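Local coordinates for protein sensor histidine kinase (Pseudomonas syringae pv. tomato, PDB 3CIT) that probably senses a signal through its GAF domain, the part crystallised here, to regulate phosphorelay kinase activity of the full-length two-component protein, at residues L24-R33 and L140-N148. Numbering follows the deposited sequence.
Sequences LIQLPPEAMR and LLAAHLENN
Leu-24 sets CD1 against the backbone of helix 140-148, 3.8 Å from Leu-141 N, while Leu-141 reaches back with CD1 to Met-32 CB (3.9 Å). Leu-141 turns CG anti to its backbone N (chi1 -178°), and chi2 near 58° then points CD1 at Met-32. Pro-29, in the first turn after the N-cap residue Pro-28, lays CB 4.2 Å from Leu-145 CD2. Apolar contacts thus carry most of this interface, and no hydrogen bond crosses it. The axes of segments 29-33 and 140-148 run nearly antiparallel (166°, 10.6 Å at closest approach); Leu-141 touching Leu-51 and Leu-145 touching Glu-53, both on strand 48-53, place this pair in the helical layer against the antiparallel sheet of the GAF fold. Around His-144 the approaches are oblique: Ile-25 brings CD1 to 3.3 Å from His-144 CE1, and Leu-24 CB lies 3.8 Å from His-144 CD2. Selenomethionine Met-32 instead crosses the His-144 side chain at about a right angle, its SE 3.7 Å from His-144 CB. The one charged side chain in the contact is Arg-33: Leu-145 CD2 sits 3.5 Å above one face of its guanidinium, offset toward the rim, while Arg-33 NE forms a salt bridge with Glu-53.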
ATOM      1  N   LEU A  24     -14.388 -17.474   5.184  1.00 33.03           N
ATOM      2  CA  LEU A  24     -13.515 -17.405   6.353  1.00 33.81           C
ATOM      3  C   LEU A  24     -14.297 -17.308   7.650  1.00 34.21           C
ATOM      4  O   LEU A  24     -13.862 -17.849   8.653  1.00 34.81           O
ATOM      5  CB  LEU A  24     -12.556 -16.219   6.270  1.00 33.56           C
ATOM      6  CG  LEU A  24     -11.478 -16.368   5.214  1.00 32.98           C
ATOM      7  CD1 LEU A  24     -10.552 -15.142   5.239  1.00 31.28           C
ATOM      8  CD2 LEU A  24     -10.716 -17.670   5.453  1.00 33.43           C
ATOM      9  N   ILE A  25     -15.441 -16.630   7.611  1.00 34.99           N
ATOM     10  CA  ILE A  25     -16.279 -16.432   8.787  1.00 35.64           C
ATOM     11  C   ILE A  25     -16.748 -17.813   9.279  1.00 36.19           C
ATOM     12  O   ILE A  25     -16.747 -18.098  10.473  1.00 37.44           O
ATOM     13  CB  ILE A  25     -17.514 -15.565   8.473  1.00 35.51           C
ATOM     14  CG1 ILE A  25     -17.136 -14.240   7.788  1.00 37.07           C
ATOM     15  CG2 ILE A  25     -18.328 -15.296   9.755  1.00 36.29           C
ATOM     16  CD1 ILE A  25     -16.424 -13.247   8.654  1.00 37.79           C
ATOM     17  N   GLN A  26     -17.096 -18.675   8.328  1.00 36.04           N
ATOM     18  CA  GLN A  26     -17.647 -20.013   8.602  1.00 35.52           C
ATOM     19  C   GLN A  26     -16.668 -21.094   9.102  1.00 35.06           C
ATOM     20  O   GLN A  26     -17.100 -22.077   9.725  1.00 34.09           O
ATOM     21  CB  GLN A  26     -18.300 -20.537   7.312  1.00 36.31           C
ATOM     22  CG  GLN A  26     -19.397 -19.645   6.741  1.00 36.99           C
ATOM     23  CD  GLN A  26     -20.511 -19.390   7.744  1.00 39.78           C
ATOM     24  OE1 GLN A  26     -20.928 -20.295   8.475  1.00 42.81           O
ATOM     25  NE2 GLN A  26     -21.013 -18.158   7.771  1.00 41.11           N
ATOM     26  N   LEU A  27     -15.379 -20.934   8.823  1.00 33.89           N
ATOM     27  CA  LEU A  27     -14.401 -22.017   8.964  1.00 33.91           C
ATOM     28  C   LEU A  27     -13.523 -21.939  10.218  1.00 34.04           C
ATOM     29  O   LEU A  27     -13.188 -20.843  10.679  1.00 33.98           O
ATOM     30  CB  LEU A  27     -13.452 -22.030   7.760  1.00 33.39           C
ATOM     31  CG  LEU A  27     -13.976 -22.290   6.349  1.00 33.00           C
ATOM     32  CD1 LEU A  27     -12.896 -21.926   5.295  1.00 31.98           C
ATOM     33  CD2 LEU A  27     -14.409 -23.733   6.214  1.00 35.12           C
ATOM     34  N   PRO A  28     -13.079 -23.113  10.729  1.00 33.68           N
ATOM     35  CA  PRO A  28     -12.064 -23.138  11.768  1.00 33.54           C
ATOM     36  C   PRO A  28     -10.695 -22.737  11.219  1.00 33.66           C
ATOM     37  O   PRO A  28     -10.467 -22.854  10.015  1.00 32.90           O
ATOM     38  CB  PRO A  28     -12.030 -24.614  12.206  1.00 33.63           C
ATOM     39  CG  PRO A  28     -13.201 -25.260  11.562  1.00 33.87           C
ATOM     40  CD  PRO A  28     -13.516 -24.471  10.359  1.00 33.80           C
ATOM     41  N   PRO A  29      -9.779 -22.304  12.100  1.00 33.67           N
ATOM     42  CA  PRO A  29      -8.465 -21.808  11.690  1.00 33.47           C
ATOM     43  C   PRO A  29      -7.681 -22.676  10.715  1.00 33.39           C
ATOM     44  O   PRO A  29      -7.157 -22.138   9.746  1.00 32.45           O
ATOM     45  CB  PRO A  29      -7.712 -21.640  13.005  1.00 33.91           C
ATOM     46  CG  PRO A  29      -8.795 -21.396  14.023  1.00 34.89           C
ATOM     47  CD  PRO A  29      -9.976 -22.208  13.562  1.00 34.29           C
ATOM     48  N   GLU A  30      -7.586 -23.988  10.937  1.00 32.36           N
ATOM     49  CA  GLU A  30      -6.815 -24.804   9.995  1.00 33.02           C
ATOM     50  C   GLU A  30      -7.443 -24.780   8.614  1.00 31.29           C
ATOM     51  O   GLU A  30      -6.722 -24.689   7.600  1.00 30.79           O
ATOM     52  CB  GLU A  30      -6.618 -26.257  10.454  1.00 32.92           C
ATOM     53  CG  GLU A  30      -5.229 -26.763  10.037  1.00 36.22           C
ATOM     54  CD  GLU A  30      -5.119 -28.264   9.753  1.00 37.53           C
ATOM     55  OE1 GLU A  30      -5.951 -29.061  10.242  1.00 40.77           O
ATOM     56  OE2 GLU A  30      -4.149 -28.621   9.014  1.00 45.33           O
ATOM     57  N   ALA A  31      -8.777 -24.846   8.584  1.00 29.55           N
ATOM     58  CA  ALA A  31      -9.523 -24.770   7.333  1.00 28.70           C
ATOM     59  C   ALA A  31      -9.371 -23.404   6.676  1.00 27.90           C
ATOM     60  O   ALA A  31      -9.253 -23.321   5.448  1.00 27.16           O
ATOM     61  CB  ALA A  31     -10.996 -25.080   7.567  1.00 28.08           C
HETATM   62  N   MSE A  32      -9.389 -22.335   7.473  1.00 27.54           N
HETATM   63  CA  MSE A  32      -9.170 -20.977   6.914  1.00 28.91           C
HETATM   64  C   MSE A  32      -7.836 -20.869   6.193  1.00 27.01           C
HETATM   65  O   MSE A  32      -7.749 -20.329   5.085  1.00 25.36           O
HETATM   66  CB  MSE A  32      -9.165 -19.902   8.001  1.00 28.52           C
HETATM   67  CG  MSE A  32     -10.430 -19.786   8.780  1.00 33.01           C
HETATM   68 SE   MSE A  32     -10.357 -18.112   9.764  0.80 37.81          SE
HETATM   69  CE  MSE A  32      -8.801 -18.298  10.819  1.00 38.04           C
ATOM     70  N   ARG A  33      -6.793 -21.409   6.822  1.00 26.17           N
ATOM     71  CA  ARG A  33      -5.446 -21.305   6.279  1.00 26.37           C
ATOM     72  C   ARG A  33      -5.308 -22.057   4.954  1.00 26.16           C
ATOM     73  O   ARG A  33      -4.818 -21.513   3.985  1.00 24.51           O
ATOM     74  CB  ARG A  33      -4.444 -21.848   7.280  1.00 26.16           C
ATOM     75  CG  ARG A  33      -4.367 -21.070   8.569  1.00 26.18           C
ATOM     76  CD  ARG A  33      -3.422 -21.766   9.520  1.00 27.26           C
ATOM     77  NE  ARG A  33      -3.089 -20.893  10.634  1.00 26.93           N
ATOM     78  CZ  ARG A  33      -3.451 -21.102  11.887  1.00 30.31           C
ATOM     79  NH1 ARG A  33      -4.142 -22.182  12.223  1.00 35.02           N
ATOM     80  NH2 ARG A  33      -3.126 -20.211  12.822  1.00 30.00           N
ATOM     81  N   LEU A 140      -7.533 -10.144   5.239  1.00 19.56           N
ATOM     82  CA  LEU A 140      -8.770 -10.736   5.751  1.00 20.21           C
ATOM     83  C   LEU A 140      -8.474 -11.975   6.608  1.00 19.95           C
ATOM     84  O   LEU A 140      -8.964 -12.101   7.733  1.00 19.44           O
ATOM     85  CB  LEU A 140      -9.707 -11.114   4.608  1.00 20.42           C
ATOM     86  CG  LEU A 140     -10.323  -9.928   3.906  1.00 20.87           C
ATOM     87  CD1 LEU A 140     -10.997 -10.404   2.623  1.00 21.14           C
ATOM     88  CD2 LEU A 140     -11.315  -9.194   4.849  1.00 22.79           C
ATOM     89  N   LEU A 141      -7.642 -12.866   6.072  1.00 19.74           N
ATOM     90  CA  LEU A 141      -7.154 -14.008   6.827  1.00 19.79           C
ATOM     91  C   LEU A 141      -6.520 -13.586   8.187  1.00 19.55           C
ATOM     92  O   LEU A 141      -6.832 -14.150   9.240  1.00 19.99           O
ATOM     93  CB  LEU A 141      -6.153 -14.807   5.999  1.00 19.47           C
ATOM     94  CG  LEU A 141      -5.598 -16.070   6.695  1.00 20.22           C
ATOM     95  CD1 LEU A 141      -6.695 -17.085   7.114  1.00 20.56           C
ATOM     96  CD2 LEU A 141      -4.441 -16.697   5.856  1.00 20.09           C
ATOM     97  N   ALA A 142      -5.614 -12.630   8.144  1.00 18.79           N
ATOM     98  CA  ALA A 142      -4.953 -12.142   9.343  1.00 19.76           C
ATOM     99  C   ALA A 142      -5.921 -11.718  10.427  1.00 19.76           C
ATOM    100  O   ALA A 142      -5.735 -12.067  11.590  1.00 19.95           O
ATOM    101  CB  ALA A 142      -3.959 -10.976   9.009  1.00 19.50           C
ATOM    102  N   ALA A 143      -6.950 -10.950  10.057  1.00 19.97           N
ATOM    103  CA  ALA A 143      -7.884 -10.435  11.046  1.00 20.28           C
ATOM    104  C   ALA A 143      -8.565 -11.566  11.798  1.00 19.71           C
ATOM    105  O   ALA A 143      -8.770 -11.505  13.019  1.00 20.44           O
ATOM    106  CB  ALA A 143      -8.948  -9.503  10.378  1.00 18.98           C
ATOM    107  N   HIS A 144      -8.927 -12.590  11.044  1.00 20.92           N
ATOM    108  CA  HIS A 144      -9.635 -13.750  11.567  1.00 22.48           C
ATOM    109  C   HIS A 144      -8.727 -14.671  12.388  1.00 22.92           C
ATOM    110  O   HIS A 144      -9.135 -15.171  13.433  1.00 22.40           O
ATOM    111  CB  HIS A 144     -10.306 -14.504  10.405  1.00 22.98           C
ATOM    112  CG  HIS A 144     -11.434 -13.739   9.787  1.00 24.97           C
ATOM    113  ND1 HIS A 144     -12.528 -13.312  10.519  1.00 28.84           N
ATOM    114  CD2 HIS A 144     -11.634 -13.296   8.524  1.00 28.01           C
ATOM    115  CE1 HIS A 144     -13.337 -12.624   9.735  1.00 29.75           C
ATOM    116  NE2 HIS A 144     -12.823 -12.607   8.517  1.00 27.88           N
ATOM    117  N   LEU A 145      -7.500 -14.879  11.928  1.00 22.55           N
ATOM    118  CA  LEU A 145      -6.519 -15.670  12.677  1.00 24.08           C
ATOM    119  C   LEU A 145      -6.158 -14.973  13.990  1.00 25.12           C
ATOM    120  O   LEU A 145      -6.025 -15.613  15.035  1.00 25.03           O
ATOM    121  CB  LEU A 145      -5.260 -15.919  11.855  1.00 23.51           C
ATOM    122  CG  LEU A 145      -5.363 -16.914  10.688  1.00 23.30           C
ATOM    123  CD1 LEU A 145      -4.037 -16.974   9.937  1.00 21.21           C
ATOM    124  CD2 LEU A 145      -5.790 -18.319  11.210  1.00 24.99           C
ATOM    125  N   GLU A 146      -6.009 -13.658  13.932  1.00 26.40           N
ATOM    126  CA  GLU A 146      -5.700 -12.877  15.123  1.00 27.39           C
ATOM    127  C   GLU A 146      -6.840 -12.913  16.124  1.00 29.12           C
ATOM    128  O   GLU A 146      -6.619 -13.124  17.315  1.00 29.96           O
ATOM    129  CB  GLU A 146      -5.367 -11.443  14.742  1.00 27.63           C
ATOM    130  CG  GLU A 146      -5.066 -10.580  15.934  1.00 29.42           C
ATOM    131  CD  GLU A 146      -4.770  -9.188  15.550  1.00 28.06           C
ATOM    132  OE1 GLU A 146      -5.711  -8.495  15.100  1.00 26.99           O
ATOM    133  OE2 GLU A 146      -3.587  -8.804  15.643  1.00 28.37           O
ATOM    134  N   ASN A 147      -8.067 -12.753  15.637  1.00 31.19           N
ATOM    135  CA  ASN A 147      -9.234 -12.908  16.492  1.00 32.09           C
ATOM    136  C   ASN A 147      -9.191 -14.232  17.260  1.00 32.97           C
ATOM    137  O   ASN A 147      -9.265 -14.238  18.493  1.00 33.50           O
ATOM    138  CB  ASN A 147     -10.525 -12.779  15.668  1.00 31.52           C
ATOM    139  CG  ASN A 147     -11.761 -12.702  16.541  1.00 32.64           C
ATOM    140  OD1 ASN A 147     -12.466 -13.694  16.682  1.00 32.12           O
ATOM    141  ND2 ASN A 147     -12.009 -11.543  17.151  1.00 30.62           N
ATOM    142  N   ASN A 148      -9.039 -15.339  16.539  1.00 34.57           N
ATOM    143  CA  ASN A 148      -8.938 -16.675  17.160  1.00 35.02           C
ATOM    144  C   ASN A 148      -7.842 -16.787  18.209  1.00 35.69           C
ATOM    145  O   ASN A 148      -8.075 -17.305  19.328  1.00 36.14           O
ATOM    146  CB  ASN A 148      -8.709 -17.734  16.082  1.00 35.47           C
ATOM    147  CG  ASN A 148      -8.455 -19.118  16.662  1.00 36.62           C
ATOM    148  OD1 ASN A 148      -7.307 -19.591  16.712  1.00 41.99           O
ATOM    149  ND2 ASN A 148      -9.523 -19.774  17.117  1.00 38.09           N
TER